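Local coordinates for cAMP-dependent protein kinase regulatory subunit (Saccharomyces cerevisiae, PDB 6XQK), which probably binds and inhibits the catalytic subunits of protein kinase A until cAMP releases them, and self-associates through its D/D domain, at residues N19-A24 / Q31-Y36. Residues are numbered along the deposited sequence; the frame is centred on the assembly and turned at random.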
# COMPACT_ATOMS: atom_id res chain seq x y z
N ASN A 19 17.04 8.56 4.59
CA ASN A 19 17.62 8.35 5.91
C ASN A 19 17.17 7.00 6.47
O ASN A 19 17.97 6.30 7.09
CB ASN A 19 17.22 9.48 6.84
CG ASN A 19 17.94 10.77 6.59
OD1 ASN A 19 18.86 10.85 5.75
ND2 ASN A 19 17.54 11.82 7.32
N GLU A 20 15.90 6.64 6.26
CA GLU A 20 15.33 5.38 6.71
C GLU A 20 15.96 4.18 5.99
O GLU A 20 16.24 3.16 6.62
CB GLU A 20 13.80 5.37 6.51
CG GLU A 20 13.06 6.06 7.63
CD GLU A 20 13.29 5.39 8.97
OE1 GLU A 20 13.16 4.15 9.04
OE2 GLU A 20 13.63 6.11 9.93
N ILE A 21 16.18 4.31 4.68
CA ILE A 21 16.81 3.28 3.86
C ILE A 21 18.24 3.06 4.32
O ILE A 21 18.67 1.91 4.45
CB ILE A 21 16.80 3.68 2.36
CG1 ILE A 21 15.38 3.75 1.80
CG2 ILE A 21 17.70 2.78 1.51
CD1 ILE A 21 14.64 2.48 1.91
N ASN A 22 18.99 4.14 4.57
CA ASN A 22 20.38 4.03 5.03
C ASN A 22 20.49 3.50 6.45
O ASN A 22 21.46 2.81 6.75
CB ASN A 22 21.12 5.35 4.89
CG ASN A 22 21.27 5.79 3.45
OD1 ASN A 22 21.38 4.98 2.52
ND2 ASN A 22 21.24 7.10 3.24
N ALA A 23 19.50 3.80 7.31
CA ALA A 23 19.52 3.31 8.68
C ALA A 23 19.12 1.85 8.77
O ALA A 23 19.70 1.13 9.58
CB ALA A 23 18.59 4.15 9.55
N ALA A 24 18.14 1.41 7.96
CA ALA A 24 17.68 0.03 8.05
C ALA A 24 18.39 -0.94 7.12
O ALA A 24 18.49 -2.12 7.45
CB ALA A 24 16.16 -0.04 7.83
N GLN A 31 9.56 -3.87 -0.48
CA GLN A 31 8.61 -4.10 0.61
C GLN A 31 8.78 -3.09 1.74
O GLN A 31 7.80 -2.57 2.25
CB GLN A 31 8.71 -5.53 1.16
CG GLN A 31 7.59 -5.91 2.11
CD GLN A 31 6.26 -5.92 1.41
OE1 GLN A 31 5.98 -6.77 0.57
NE2 GLN A 31 5.42 -4.95 1.75
N PHE A 32 10.01 -2.78 2.09
CA PHE A 32 10.30 -1.78 3.12
C PHE A 32 9.78 -0.41 2.69
O PHE A 32 9.19 0.31 3.50
CB PHE A 32 11.81 -1.70 3.37
CG PHE A 32 12.22 -0.66 4.40
CD1 PHE A 32 12.48 0.64 4.02
CD2 PHE A 32 12.38 -1.00 5.73
CE1 PHE A 32 12.84 1.60 4.96
CE2 PHE A 32 12.75 -0.05 6.66
CZ PHE A 32 12.99 1.24 6.27
N SER A 33 10.05 -0.03 1.42
CA SER A 33 9.65 1.26 0.89
C SER A 33 8.14 1.40 0.78
O SER A 33 7.62 2.44 1.14
CB SER A 33 10.31 1.51 -0.46
OG SER A 33 11.72 1.37 -0.32
N ALA A 34 7.44 0.37 0.32
CA ALA A 34 5.98 0.39 0.26
C ALA A 34 5.41 0.52 1.68
O ALA A 34 4.56 1.37 1.92
CB ALA A 34 5.44 -0.86 -0.42
N ASN A 35 5.94 -0.27 2.64
CA ASN A 35 5.48 -0.18 4.02
C ASN A 35 5.71 1.20 4.62
O ASN A 35 4.84 1.71 5.34
CB ASN A 35 6.15 -1.24 4.88
CG ASN A 35 5.70 -2.66 4.60
OD1 ASN A 35 4.83 -2.92 3.77
ND2 ASN A 35 6.31 -3.61 5.27
N TYR A 36 6.86 1.82 4.30
CA TYR A 36 7.21 3.15 4.79
C TYR A 36 6.20 4.24 4.29
O TYR A 36 5.69 5.05 5.08
CB TYR A 36 8.66 3.51 4.38
CG TYR A 36 9.04 4.93 4.75
CD1 TYR A 36 9.51 5.25 6.02
CD2 TYR A 36 8.87 5.97 3.84
CE1 TYR A 36 9.76 6.56 6.39
CE2 TYR A 36 9.17 7.29 4.19
CZ TYR A 36 9.62 7.58 5.47
OH TYR A 36 9.89 8.88 5.81
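Phe32 and Ile21 carry the apolar part of this helix pairing, their side chains lying alongside and antiparallel. The CD1 methyl of Ile21 meets Phe32 CD1 at 3.5 Å, while at the diagonally opposite ring atom the methyl CB of Ala24 lies 3.6 Å from Phe32 CE2. With CG anti to the backbone N (chi1 178°), the Phe32 ring extends between helix axes 11.2 Å apart. Cut back to an alanine, this position would probably leave Ile21 CD1 and Ala24 CB without their shared partner, with a gap between the helices.

Such packing illustrates a helical hairpin of the RIIa family, the dimerization and docking (D/D) domain of PKA regulatory subunits: helices 8-24 and 29-49 leave a short connection and splay apart, the N-to-C directions of segments 19-24 and 31-36 lying 134° apart.

Glu20 adds a mixed contact. Its CG sits 3.6 Å from Tyr36 CE1, and the chain bends at chi2 (-61°); the carboxylate plane lies nearly parallel to both ring planes. The backbone O of Glu20 lies 3.8 Å from Phe32 CZ, oblique to the ring. Ser33 OG is 3.8 Å from Ile21 CD1 but hydrogen-bonds to Phe29 O within its own helix. Outside the hairpin, Ser33 packs on Phe37 of the second subunit, and Asn35 ND2 hydrogen-bonds to Glu42 OE1 of the third subunit.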